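Local structure of lysine-specific demethylase REF6 (Arabidopsis thaliana, 6A58) at residues C30-S35 with M41-N46; C53-F58 with V64-V69; K81-T86 with T94-V99; Y106-P111 with S124-K129. The protein demethylates a tri- or dimethylated lysine of histone H3 to promote gene expression, and carries in this C-terminal part four C2H2 zinc fingers that bind DNA. All coordinates share one frame; numbering follows the deposited sequence.

Contact 1. Residues C30-S35 with M41-N46. With ZN (zinc ion), chain B.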
loop_
_atom_site.group_PDB
_atom_site.type_symbol
_atom_site.label_atom_id
_atom_site.label_comp_id
_atom_site.label_asym_id
_atom_site.label_seq_id
_atom_site.Cartn_x
_atom_site.Cartn_y
_atom_site.Cartn_z
ATOM N N CYS A 30 -10.480 -6.825 -10.708
ATOM C CA CYS A 30 -11.074 -5.558 -10.264
ATOM C C CYS A 30 -12.167 -5.811 -9.232
ATOM O O CYS A 30 -12.979 -6.722 -9.394
ATOM C CB CYS A 30 -11.656 -4.779 -11.440
ATOM S SG CYS A 30 -12.049 -3.061 -11.006
ATOM N N THR A 31 -12.186 -4.997 -8.176
ATOM C CA THR A 31 -13.181 -5.117 -7.114
ATOM C C THR A 31 -14.037 -3.852 -6.994
ATOM O O THR A 31 -14.735 -3.672 -5.997
ATOM C CB THR A 31 -12.509 -5.422 -5.757
ATOM O OG1 THR A 31 -11.659 -4.334 -5.385
ATOM C CG2 THR A 31 -11.688 -6.704 -5.834
ATOM N N MET A 32 -14.011 -2.999 -8.018
ATOM C CA MET A 32 -14.737 -1.731 -7.983
ATOM C C MET A 32 -16.187 -1.882 -8.422
ATOM O O MET A 32 -16.524 -2.775 -9.202
ATOM C CB MET A 32 -14.041 -0.686 -8.845
ATOM C CG MET A 32 -12.672 -0.296 -8.319
ATOM S SD MET A 32 -11.962 1.033 -9.296
ATOM C CE MET A 32 -10.335 1.156 -8.557
ATOM N N SER A 33 -17.039 -1.002 -7.901
ATOM C CA SER A 33 -18.447 -0.936 -8.299
ATOM C C SER A 33 -18.913 0.516 -8.345
ATOM O O SER A 33 -18.257 1.403 -7.787
ATOM C CB SER A 33 -19.323 -1.744 -7.348
ATOM O OG SER A 33 -19.355 -1.153 -6.070
ATOM N N PHE A 34 -20.041 0.733 -9.022
ATOM C CA PHE A 34 -20.509 2.073 -9.405
ATOM C C PHE A 34 -22.004 2.250 -9.187
ATOM O O PHE A 34 -22.759 1.281 -9.212
ATOM C CB PHE A 34 -20.120 2.339 -10.868
ATOM C CG PHE A 34 -18.649 2.217 -11.086
ATOM C CD1 PHE A 34 -17.821 3.306 -10.871
ATOM C CD2 PHE A 34 -18.075 0.982 -11.371
ATOM C CE1 PHE A 34 -16.450 3.184 -10.993
ATOM C CE2 PHE A 34 -16.704 0.854 -11.485
ATOM C CZ PHE A 34 -15.893 1.958 -11.294
ATOM N N SER A 35 -22.412 3.501 -8.977
ATOM C CA SER A 35 -23.809 3.848 -8.711
ATOM C C SER A 35 -24.710 3.730 -9.942
ATOM O O SER A 35 -25.930 3.600 -9.803
ATOM C CB SER A 35 -23.900 5.270 -8.148
ATOM O OG SER A 35 -23.122 5.405 -6.969
ATOM N N MET A 41 -19.506 2.233 -17.466
ATOM C CA MET A 41 -19.030 2.371 -18.850
ATOM C C MET A 41 -17.807 3.286 -18.948
ATOM O O MET A 41 -16.844 2.972 -19.657
ATOM C CB MET A 41 -20.150 2.881 -19.761
ATOM C CG MET A 41 -21.249 1.861 -20.007
ATOM S SD MET A 41 -22.515 2.449 -21.147
ATOM C CE MET A 41 -23.570 3.450 -20.114
ATOM N N LEU A 42 -17.839 4.397 -18.215
ATOM C CA LEU A 42 -16.698 5.312 -18.159
ATOM C C LEU A 42 -15.486 4.639 -17.510
ATOM O O LEU A 42 -14.350 4.826 -17.953
ATOM C CB LEU A 42 -17.064 6.606 -17.424
ATOM C CG LEU A 42 -18.143 7.466 -18.101
ATOM C CD1 LEU A 42 -18.585 8.598 -17.188
ATOM C CD2 LEU A 42 -17.666 8.007 -19.442
ATOM N N HIS A 43 -15.737 3.834 -16.478
ATOM C CA HIS A 43 -14.696 3.033 -15.843
ATOM C C HIS A 43 -14.035 2.041 -16.811
ATOM O O HIS A 43 -12.816 1.887 -16.793
ATOM C CB HIS A 43 -15.279 2.287 -14.639
ATOM C CG HIS A 43 -14.311 1.361 -13.977
ATOM N ND1 HIS A 43 -13.235 1.814 -13.247
ATOM C CD2 HIS A 43 -14.267 0.009 -13.917
ATOM C CE1 HIS A 43 -12.564 0.781 -12.772
ATOM N NE2 HIS A 43 -13.164 -0.326 -13.170
ATOM N N LYS A 44 -14.832 1.392 -17.658
ATOM C CA LYS A 44 -14.296 0.459 -18.664
ATOM C C LYS A 44 -13.478 1.146 -19.772
ATOM O O LYS A 44 -12.704 0.478 -20.466
ATOM C CB LYS A 44 -15.410 -0.408 -19.252
ATOM C CG LYS A 44 -15.931 -1.424 -18.253
ATOM C CD LYS A 44 -17.119 -2.190 -18.790
ATOM C CE LYS A 44 -17.629 -3.168 -17.749
ATOM N NZ LYS A 44 -18.766 -3.985 -18.248
ATOM N N ARG A 45 -13.656 2.463 -19.923
ATOM C CA ARG A 45 -12.811 3.296 -20.791
ATOM C C ARG A 45 -11.592 3.860 -20.046
ATOM O O ARG A 45 -10.908 4.766 -20.537
ATOM C CB ARG A 45 -13.639 4.434 -21.390
ATOM C CG ARG A 45 -14.637 3.963 -22.436
ATOM C CD ARG A 45 -15.604 5.061 -22.815
ATOM N NE ARG A 45 -14.928 6.283 -23.251
ATOM C CZ ARG A 45 -15.537 7.442 -23.497
ATOM N NH1 ARG A 45 -16.860 7.567 -23.368
ATOM N NH2 ARG A 45 -14.811 8.494 -23.874
ATOM N N ASN A 46 -11.313 3.316 -18.857
ATOM C CA ASN A 46 -10.152 3.675 -18.043
ATOM C C ASN A 46 -10.076 5.154 -17.668
ATOM O O ASN A 46 -8.990 5.738 -17.607
ATOM C CB ASN A 46 -8.862 3.183 -18.720
ATOM C CG ASN A 46 -8.869 1.684 -18.952
ATOM O OD1 ASN A 46 -8.571 1.212 -20.046
ATOM N ND2 ASN A 46 -9.235 0.931 -17.927
HETATM ZN ZN ZN B . -12.585 -2.320 -13.065
#

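Contact 2. Residues C53-F58 with V64-V69. With ZN (zinc ion), chain C.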
loop_
_atom_site.group_PDB
_atom_site.type_symbol
_atom_site.label_atom_id
_atom_site.label_comp_id
_atom_site.label_asym_id
_atom_site.label_seq_id
_atom_site.Cartn_x
_atom_site.Cartn_y
_atom_site.Cartn_z
ATOM N N CYS A 53 -11.141 14.782 -11.483
ATOM C CA CYS A 53 -9.818 14.357 -11.952
ATOM C C CYS A 53 -9.743 14.369 -13.481
ATOM O O CYS A 53 -8.988 15.154 -14.060
ATOM C CB CYS A 53 -9.453 12.973 -11.399
ATOM S SG CYS A 53 -7.847 12.380 -11.965
ATOM N N GLY A 54 -10.519 13.496 -14.121
ATOM C CA GLY A 54 -10.592 13.433 -15.583
ATOM C C GLY A 54 -9.471 12.704 -16.311
ATOM O O GLY A 54 -9.507 12.611 -17.539
ATOM N N LYS A 55 -8.485 12.174 -15.586
ATOM C CA LYS A 55 -7.362 11.485 -16.223
ATOM C C LYS A 55 -7.818 10.152 -16.827
ATOM O O LYS A 55 -8.590 9.417 -16.208
ATOM C CB LYS A 55 -6.217 11.271 -15.230
ATOM C CG LYS A 55 -5.552 12.562 -14.777
ATOM C CD LYS A 55 -4.436 12.278 -13.787
ATOM C CE LYS A 55 -3.561 13.497 -13.538
ATOM N NZ LYS A 55 -4.295 14.603 -12.868
ATOM N N ASN A 56 -7.361 9.878 -18.051
ATOM C CA ASN A 56 -7.637 8.623 -18.758
ATOM C C ASN A 56 -6.347 7.816 -18.843
ATOM O O ASN A 56 -5.257 8.394 -18.906
ATOM C CB ASN A 56 -8.115 8.885 -20.190
ATOM C CG ASN A 56 -9.520 9.464 -20.270
ATOM O OD1 ASN A 56 -10.303 9.056 -21.133
ATOM N ND2 ASN A 56 -9.832 10.438 -19.419
ATOM N N PHE A 57 -6.475 6.490 -18.892
ATOM C CA PHE A 57 -5.313 5.588 -18.885
ATOM C C PHE A 57 -5.370 4.538 -19.988
ATOM O O PHE A 57 -6.438 4.216 -20.501
ATOM C CB PHE A 57 -5.161 4.959 -17.497
ATOM C CG PHE A 57 -4.852 5.970 -16.441
ATOM C CD1 PHE A 57 -3.537 6.334 -16.183
ATOM C CD2 PHE A 57 -5.878 6.633 -15.766
ATOM C CE1 PHE A 57 -3.243 7.304 -15.241
ATOM C CE2 PHE A 57 -5.591 7.607 -14.826
ATOM C CZ PHE A 57 -4.270 7.943 -14.564
ATOM N N PHE A 58 -4.198 4.026 -20.363
ATOM C CA PHE A 58 -4.064 3.108 -21.497
ATOM C C PHE A 58 -4.558 1.698 -21.177
ATOM O O PHE A 58 -4.992 0.971 -22.072
ATOM C CB PHE A 58 -2.603 3.062 -21.970
ATOM C CG PHE A 58 -2.392 2.244 -23.215
ATOM C CD1 PHE A 58 -2.803 2.723 -24.454
ATOM C CD2 PHE A 58 -1.790 0.989 -23.150
ATOM C CE1 PHE A 58 -2.617 1.969 -25.606
ATOM C CE2 PHE A 58 -1.599 0.232 -24.296
ATOM C CZ PHE A 58 -2.013 0.721 -25.526
ATOM N N VAL A 64 -6.288 1.520 -11.983
ATOM C CA VAL A 64 -6.448 1.055 -10.596
ATOM C C VAL A 64 -5.320 1.579 -9.698
ATOM O O VAL A 64 -5.574 2.019 -8.571
ATOM C CB VAL A 64 -6.544 -0.494 -10.523
ATOM C CG1 VAL A 64 -6.476 -1.005 -9.083
ATOM C CG2 VAL A 64 -7.831 -0.976 -11.181
ATOM N N GLN A 65 -4.090 1.537 -10.201
ATOM C CA GLN A 65 -2.935 2.090 -9.483
ATOM C C GLN A 65 -3.081 3.592 -9.222
ATOM O O GLN A 65 -2.784 4.062 -8.121
ATOM C CB GLN A 65 -1.639 1.818 -10.251
ATOM C CG GLN A 65 -1.225 0.353 -10.251
ATOM C CD GLN A 65 -0.057 0.060 -11.179
ATOM O OE1 GLN A 65 0.585 0.970 -11.709
ATOM N NE2 GLN A 65 0.225 -1.225 -11.376
ATOM N N HIS A 66 -3.549 4.329 -10.229
ATOM C CA HIS A 66 -3.759 5.774 -10.105
ATOM C C HIS A 66 -4.793 6.162 -9.042
ATOM O O HIS A 66 -4.554 7.081 -8.254
ATOM C CB HIS A 66 -4.174 6.388 -11.445
ATOM C CG HIS A 66 -4.589 7.819 -11.335
ATOM N ND1 HIS A 66 -3.689 8.839 -11.119
ATOM C CD2 HIS A 66 -5.811 8.399 -11.387
ATOM C CE1 HIS A 66 -4.337 9.987 -11.049
ATOM N NE2 HIS A 66 -5.626 9.748 -11.209
ATOM N N GLN A 67 -5.940 5.480 -9.043
ATOM C CA GLN A 67 -7.033 5.755 -8.091
ATOM C C GLN A 67 -6.561 5.748 -6.628
ATOM O O GLN A 67 -7.034 6.551 -5.823
ATOM C CB GLN A 67 -8.196 4.763 -8.306
ATOM C CG GLN A 67 -9.318 4.811 -7.265
ATOM C CD GLN A 67 -9.100 3.872 -6.086
ATOM O OE1 GLN A 67 -8.713 2.714 -6.260
ATOM N NE2 GLN A 67 -9.351 4.368 -4.878
ATOM N N ARG A 68 -5.628 4.850 -6.305
ATOM C CA ARG A 68 -5.029 4.770 -4.964
ATOM C C ARG A 68 -4.344 6.064 -4.501
ATOM O O ARG A 68 -4.325 6.353 -3.303
ATOM C CB ARG A 68 -4.022 3.619 -4.905
ATOM N N VAL A 69 -3.789 6.830 -5.442
ATOM C CA VAL A 69 -3.151 8.119 -5.135
ATOM C C VAL A 69 -4.119 9.177 -4.587
ATOM O O VAL A 69 -3.705 10.061 -3.831
ATOM C CB VAL A 69 -2.435 8.703 -6.372
HETATM ZN ZN ZN C . -7.691 10.499 -10.762
#

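Contact 3. Residues K81-T86 with T94-V99. With ZN (zinc ion), chain D.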
loop_
_atom_site.group_PDB
_atom_site.type_symbol
_atom_site.label_atom_id
_atom_site.label_comp_id
_atom_site.label_asym_id
_atom_site.label_seq_id
_atom_site.Cartn_x
_atom_site.Cartn_y
_atom_site.Cartn_z
ATOM N N LYS A 81 -1.097 1.622 22.914
ATOM C CA LYS A 81 -1.856 2.681 23.592
ATOM C C LYS A 81 -1.079 3.995 23.579
ATOM O O LYS A 81 0.130 4.006 23.817
ATOM C CB LYS A 81 -2.175 2.301 25.039
ATOM C CG LYS A 81 -3.191 1.183 25.194
ATOM C CD LYS A 81 -3.180 0.606 26.604
ATOM C CE LYS A 81 -3.662 1.604 27.644
ATOM N NZ LYS A 81 -3.613 1.037 29.021
ATOM N N GLY A 82 -1.782 5.091 23.289
ATOM C CA GLY A 82 -1.171 6.415 23.155
ATOM C C GLY A 82 -0.749 6.807 21.748
ATOM O O GLY A 82 -0.532 7.991 21.483
ATOM N N CYS A 83 -0.629 5.831 20.846
ATOM C CA CYS A 83 -0.185 6.082 19.486
ATOM C C CYS A 83 -1.394 6.244 18.578
ATOM O O CYS A 83 -2.292 5.406 18.587
ATOM C CB CYS A 83 0.680 4.929 18.988
ATOM S SG CYS A 83 1.433 5.258 17.388
ATOM N N LYS A 84 -1.396 7.318 17.791
ATOM C CA LYS A 84 -2.506 7.639 16.891
ATOM C C LYS A 84 -2.158 7.380 15.421
ATOM O O LYS A 84 -2.921 7.765 14.531
ATOM C CB LYS A 84 -2.925 9.101 17.094
ATOM C CG LYS A 84 -3.306 9.426 18.530
ATOM C CD LYS A 84 -4.009 10.771 18.651
ATOM C CE LYS A 84 -4.456 11.021 20.083
ATOM N NZ LYS A 84 -5.316 12.230 20.215
ATOM N N MET A 85 -1.034 6.708 15.161
ATOM C CA MET A 85 -0.594 6.457 13.788
ATOM C C MET A 85 -1.454 5.390 13.124
ATOM O O MET A 85 -1.925 4.463 13.776
ATOM C CB MET A 85 0.881 6.056 13.742
ATOM C CG MET A 85 1.812 7.167 14.202
ATOM S SD MET A 85 3.488 7.022 13.562
ATOM C CE MET A 85 3.234 7.407 11.831
ATOM N N THR A 86 -1.646 5.551 11.818
ATOM C CA THR A 86 -2.488 4.670 11.011
ATOM C C THR A 86 -1.743 4.275 9.745
ATOM O O THR A 86 -0.820 4.975 9.313
ATOM C CB THR A 86 -3.811 5.362 10.637
ATOM O OG1 THR A 86 -3.537 6.638 10.051
ATOM C CG2 THR A 86 -4.682 5.546 11.868
ATOM N N THR A 94 3.203 -3.400 11.014
ATOM C CA THR A 94 4.079 -4.334 11.734
ATOM C C THR A 94 5.495 -3.771 11.913
ATOM O O THR A 94 6.061 -3.846 13.007
ATOM C CB THR A 94 4.123 -5.709 11.037
ATOM O OG1 THR A 94 2.811 -6.282 11.053
ATOM C CG2 THR A 94 5.091 -6.660 11.735
ATOM N N GLU A 95 6.058 -3.212 10.843
ATOM C CA GLU A 95 7.361 -2.542 10.922
ATOM C C GLU A 95 7.338 -1.394 11.934
ATOM O O GLU A 95 8.247 -1.273 12.757
ATOM C CB GLU A 95 7.816 -2.043 9.545
ATOM C CG GLU A 95 8.351 -3.155 8.652
ATOM C CD GLU A 95 8.968 -2.658 7.353
ATOM O OE1 GLU A 95 8.896 -1.446 7.052
ATOM O OE2 GLU A 95 9.533 -3.497 6.625
ATOM N N HIS A 96 6.290 -0.574 11.881
ATOM C CA HIS A 96 6.131 0.538 12.824
ATOM C C HIS A 96 6.094 0.113 14.293
ATOM O O HIS A 96 6.707 0.771 15.140
ATOM C CB HIS A 96 4.876 1.355 12.516
ATOM C CG HIS A 96 4.485 2.279 13.625
ATOM N ND1 HIS A 96 5.129 3.474 13.855
ATOM C CD2 HIS A 96 3.530 2.173 14.579
ATOM C CE1 HIS A 96 4.583 4.069 14.901
ATOM N NE2 HIS A 96 3.611 3.300 15.358
ATOM N N ILE A 97 5.382 -0.971 14.596
ATOM C CA ILE A 97 5.252 -1.452 15.982
ATOM C C ILE A 97 6.628 -1.758 16.600
ATOM O O ILE A 97 6.820 -1.588 17.808
ATOM C CB ILE A 97 4.298 -2.670 16.082
ATOM C CG1 ILE A 97 2.862 -2.248 15.752
ATOM C CG2 ILE A 97 4.318 -3.285 17.479
ATOM C CD1 ILE A 97 1.956 -3.391 15.347
ATOM N N ARG A 98 7.590 -2.167 15.773
ATOM C CA ARG A 98 8.958 -2.401 16.245
ATOM C C ARG A 98 9.615 -1.152 16.847
ATOM O O ARG A 98 10.503 -1.278 17.691
ATOM C CB ARG A 98 9.846 -2.964 15.131
ATOM C CG ARG A 98 9.411 -4.329 14.616
ATOM C CD ARG A 98 10.192 -4.712 13.375
ATOM N NE ARG A 98 9.568 -5.838 12.688
ATOM C CZ ARG A 98 9.762 -6.157 11.405
ATOM N NH1 ARG A 98 10.586 -5.453 10.632
ATOM N NH2 ARG A 98 9.119 -7.202 10.889
ATOM N N VAL A 99 9.185 0.038 16.422
ATOM C CA VAL A 99 9.673 1.296 17.013
ATOM C C VAL A 99 9.309 1.341 18.498
ATOM O O VAL A 99 10.124 1.754 19.323
ATOM C CB VAL A 99 9.117 2.549 16.285
ATOM C CG1 VAL A 99 9.580 3.836 16.960
ATOM C CG2 VAL A 99 9.533 2.545 14.818
HETATM ZN ZN ZN D . 2.404 3.241 17.078
#

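Contact 4. Residues Y106-P111 with S124-K129. With ZN (zinc ion), chain E.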
loop_
_atom_site.group_PDB
_atom_site.type_symbol
_atom_site.label_atom_id
_atom_site.label_comp_id
_atom_site.label_asym_id
_atom_site.label_seq_id
_atom_site.Cartn_x
_atom_site.Cartn_y
_atom_site.Cartn_z
ATOM N N TYR A 106 16.981 -7.879 12.307
ATOM C CA TYR A 106 17.960 -8.180 11.266
ATOM C C TYR A 106 19.351 -7.834 11.769
ATOM O O TYR A 106 19.644 -6.669 12.038
ATOM C CB TYR A 106 17.593 -7.422 9.992
ATOM C CG TYR A 106 16.135 -7.617 9.648
ATOM C CD1 TYR A 106 15.690 -8.801 9.060
ATOM C CD2 TYR A 106 15.183 -6.647 9.968
ATOM C CE1 TYR A 106 14.350 -9.001 8.776
ATOM C CE2 TYR A 106 13.839 -6.838 9.689
ATOM C CZ TYR A 106 13.425 -8.019 9.093
ATOM O OH TYR A 106 12.098 -8.217 8.817
ATOM N N VAL A 107 20.188 -8.863 11.919
ATOM C CA VAL A 107 21.534 -8.723 12.466
ATOM C C VAL A 107 22.533 -9.090 11.377
ATOM O O VAL A 107 22.410 -10.145 10.749
ATOM C CB VAL A 107 21.747 -9.641 13.691
ATOM C CG1 VAL A 107 23.100 -9.367 14.345
ATOM C CG2 VAL A 107 20.609 -9.463 14.696
ATOM N N CYS A 108 23.516 -8.217 11.160
ATOM C CA CYS A 108 24.551 -8.448 10.152
ATOM C C CYS A 108 25.455 -9.607 10.573
ATOM O O CYS A 108 25.859 -9.694 11.733
ATOM C CB CYS A 108 25.383 -7.186 9.938
ATOM S SG CYS A 108 26.525 -7.308 8.544
ATOM N N ALA A 109 25.760 -10.488 9.619
ATOM C CA ALA A 109 26.520 -11.717 9.886
ATOM C C ALA A 109 28.045 -11.559 9.791
ATOM O O ALA A 109 28.771 -12.507 10.098
ATOM C CB ALA A 109 26.052 -12.827 8.954
ATOM N N GLU A 110 28.529 -10.387 9.370
ATOM C CA GLU A 110 29.974 -10.127 9.270
ATOM C C GLU A 110 30.634 -10.109 10.655
ATOM O O GLU A 110 29.991 -9.725 11.633
ATOM C CB GLU A 110 30.238 -8.801 8.550
ATOM N N PRO A 111 31.922 -10.508 10.739
ATOM C CA PRO A 111 32.566 -10.760 12.037
ATOM C C PRO A 111 32.777 -9.517 12.910
ATOM O O PRO A 111 32.526 -9.577 14.117
ATOM C CB PRO A 111 33.911 -11.390 11.648
ATOM C CG PRO A 111 34.201 -10.866 10.286
ATOM C CD PRO A 111 32.876 -10.628 9.618
ATOM N N SER A 124 18.909 -4.795 3.789
ATOM C CA SER A 124 19.252 -5.003 2.373
ATOM C C SER A 124 20.119 -3.872 1.816
ATOM O O SER A 124 21.070 -4.126 1.076
ATOM C CB SER A 124 17.985 -5.143 1.525
ATOM O OG SER A 124 17.235 -6.279 1.917
ATOM N N ARG A 125 19.783 -2.633 2.175
ATOM C CA ARG A 125 20.574 -1.459 1.792
ATOM C C ARG A 125 21.997 -1.515 2.358
ATOM O O ARG A 125 22.954 -1.171 1.661
ATOM C CB ARG A 125 19.874 -0.174 2.254
ATOM C CG ARG A 125 20.562 1.115 1.826
ATOM C CD ARG A 125 19.667 2.325 2.046
ATOM N NE ARG A 125 19.286 2.489 3.451
ATOM C CZ ARG A 125 18.482 3.446 3.919
ATOM N NH1 ARG A 125 17.954 4.363 3.104
ATOM N NH2 ARG A 125 18.203 3.493 5.221
ATOM N N HIS A 126 22.123 -1.942 3.615
ATOM C CA HIS A 126 23.430 -2.117 4.263
ATOM C C HIS A 126 24.289 -3.169 3.554
ATOM O O HIS A 126 25.479 -2.942 3.321
ATOM C CB HIS A 126 23.250 -2.491 5.741
ATOM C CG HIS A 126 24.529 -2.818 6.449
ATOM N ND1 HIS A 126 25.433 -1.854 6.840
ATOM C CD2 HIS A 126 25.041 -4.002 6.860
ATOM C CE1 HIS A 126 26.454 -2.432 7.449
ATOM N NE2 HIS A 126 26.239 -3.735 7.475
ATOM N N LYS A 127 23.684 -4.309 3.220
ATOM C CA LYS A 127 24.380 -5.389 2.503
ATOM C C LYS A 127 24.791 -5.004 1.075
ATOM O O LYS A 127 25.791 -5.511 0.571
ATOM C CB LYS A 127 23.538 -6.671 2.486
ATOM C CG LYS A 127 23.467 -7.371 3.836
ATOM C CD LYS A 127 22.742 -8.706 3.757
ATOM C CE LYS A 127 21.238 -8.532 3.627
ATOM N NZ LYS A 127 20.516 -9.836 3.636
ATOM N N ARG A 128 24.016 -4.130 0.430
ATOM C CA ARG A 128 24.378 -3.589 -0.890
ATOM C C ARG A 128 25.491 -2.545 -0.796
ATOM O O ARG A 128 26.456 -2.596 -1.560
ATOM C CB ARG A 128 23.164 -2.970 -1.596
ATOM C CG ARG A 128 22.188 -3.977 -2.186
ATOM C CD ARG A 128 21.242 -3.311 -3.174
ATOM N NE ARG A 128 20.500 -2.198 -2.573
ATOM C CZ ARG A 128 19.366 -2.298 -1.872
ATOM N NH1 ARG A 128 18.782 -3.476 -1.645
ATOM N NH2 ARG A 128 18.803 -1.194 -1.384
ATOM N N LYS A 129 25.341 -1.597 0.132
ATOM C CA LYS A 129 26.290 -0.485 0.293
ATOM C C LYS A 129 27.674 -0.977 0.717
ATOM O O LYS A 129 28.684 -0.570 0.141
ATOM C CB LYS A 129 25.758 0.539 1.303
ATOM C CG LYS A 129 26.555 1.837 1.367
ATOM C CD LYS A 129 25.878 2.896 2.232
ATOM C CE LYS A 129 25.004 3.853 1.428
ATOM N NZ LYS A 129 23.799 3.210 0.833
HETATM ZN ZN ZN E . 27.322 -5.379 8.344
#

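Contact 1. Residues C30-S35 with M41-N46
Two different first torsions bring Phe34 and His43 together: CG of Phe34 lies anti to its carbonyl carbon (chi1 -57°), whereas CG of His43 stands anti to the backbone N (chi1 176°), which swings the imidazole off helix 37-44 and across to residues 30-35. The ring end of Phe34, CZ and CE2, comes over one face of the imidazole, off its centre. Phe34 CE2 is 3.5 Å from His43 CD2 and the centroids are 4.6 Å apart, but the planes meet at 40°, so the pair is neither a parallel stack nor edge-to-face. Beyond it, His43 NE2 binds zinc at 2.1 Å and Cys30 SG does so at 2.2 Å. The thiolate consequently sits at the imidazole edge, its SG 3.7 Å from His43 NE2. Its position is tied to its own loop by a long hydrogen bond from Met32 N to Cys30 SG, 3.6 Å. The extended Met32 chain crosses the imidazole at about a right angle, and Met32 SD reaches His43 CE1 at 3.5 Å, obliquely to the ring. With Phe34 replaced by an alanine, one imidazole face would probably lose its aromatic cover, leaving His43 less restricted in its tilt about the zinc bond. Cys25 and His60 complete the metal site; His60 belongs to helix 60-70, and its ring meets that of His43 nearly perpendicularly. Past His43 the helix ends in a Schellman motif, with Asn46 at positive phi. The arrangement is that of a degenerate C2H2 zinc finger, whose fourth ligand comes from the next finger's helix.

Contact 2. Residues C53-F58 with V64-V69
Phe57 and His66 face each other with their CA atoms 8.9 Å apart, an irregular loop running past one side of helix 60-70 with no hydrogen bond between the two segments. Zinc makes the link instead, bound by Cys53 SG at 2.2 Å and by His66 NE2 at 2.2 Å. The metal lies unevenly about the imidazole, 2.9 Å from His66 CD2 but 3.4 Å from His66 CE1. Phe57 leans over one ring face by its CZ and CE2 end, with Phe57 CE2 3.5 Å from His66 CD2 and the planes at 38°. On the CE1 side the aliphatic run of Lys55 crosses the ring at about a right angle, Lys55 CD lying 3.6 Å from His66 CE1; the bend at chi4 (65°) then turns the ammonium aside, making this a hydrocarbon contact. A serine at Phe57 would probably open a gap over the imidazole and leave that face without its aromatic partner. Cys48 and His70 fill the zinc site of this C2H2 finger. Phe57 also packs on Tyr62 and Leu63 of helix 60-70, while its backbone bonds to Asn46, just past helix 37-44.

Contact 3. Residues K81-T86 with T94-V99
His96 gives up 57 Å² to the contact, about twice the share of Met85 and three times that of Cys83, and everything that crosses between the segments meets its imidazole. The ring leaves helix 90-101 with CG anti to the backbone N (chi1 166°), a setting that carries NE2 to the metal. Zinc is held by His96 NE2 at 2.1 Å and by Cys83 SG at 2.3 Å, and the angle between these two bonds, near 110°, is that of a tetrahedral site. Sharing the ion places Cys83 SG 3.6 Å from His96 NE2, at the edge of the imidazole and near its plane. Met85 works differently, touching by its sulfur alone: Met85 SD stands 3.4 Å from His96 CE1 and 4.1 Å from the ring centroid, nearest the carbon between the two nitrogens and oblique to the ring. The thioether chain bends at its last torsion (chi3 70°), beyond which the methyl makes no close approach to the ring. A weak hydrogen bond from Met85 N to Cys83 SG, 3.6 Å long, ties these two loop residues together. Residues 81-86 include no aromatic side chain; Phe87, on strand 86-87, brings its ring to His96 at an oblique angle, while that of His100 stands almost perpendicular to it. Cys78, across the hairpin, and His100, one helical turn further on, are the remaining ligands. This is the ordinary C2H2 zinc finger, a two-stranded beta hairpin clamped to one helix by zinc, within the DNA-binding region of the protein.

Contact 4. Residues Y106-P111 with S124-K129
Metal coordination is the chief tie between Cys108 and His126: zinc is bound by Cys108 SG at 2.1 Å and by His126 NE2 at 2.2 Å. Both side chains reach the ion with their gamma atoms anti to the backbone N (chi1 -172° in Cys108, 174° in His126), one from the end of strand 106-107 and the other from helix 120-129. Cys113 SG and His132 ND1 supply the other two ligands, so the second histidine binds through a different nitrogen from the first. The four together make a C2H2 zinc finger, in which Cys108 begins the cysteine pair and His126 leads the histidines. Contact between sulfur and ring follows from this shared metal. Cys108 SG lies in the plane of the imidazole at its edge, 3.7 Å from His126 NE2 and 4.0 Å from His126 CD2, with its line to the centroid 84° off the ring normal. Aromatic cover comes from outside the two segments, where the Phe117 ring leans obliquely on His126 and that of His132 stands nearly upright to it. Hydrogen bonds tie each side to its surroundings: Cys108 pairs through its backbone with Gln115 across the hairpin, and the carbonyl O of His126 bonds Thr130 OG1, just past the helix.

How the contacts relate
Contacts 1 to 4 follow one another along the chain, each closing before the next opens, and each joins a cysteine to the first histidine of a separate zinc site. Contacts 1 and 2 have centres 11 Å apart and touch, Met32 CE lying 3.2 Å from Gln67 OE1 of helix 60-70, consistent with the first two fingers packing as one unit. Both lie across the chain's centre from contacts 3 and 4. Contact 3 is about 30 Å from contact 2 between centres, without touching. Contact 4 follows at about 25 Å from contact 3, meeting it through Arg98 and Tyr106. The DNA-binding region, residues 55-128, takes in most of contacts 2 to 4 but not contact 1.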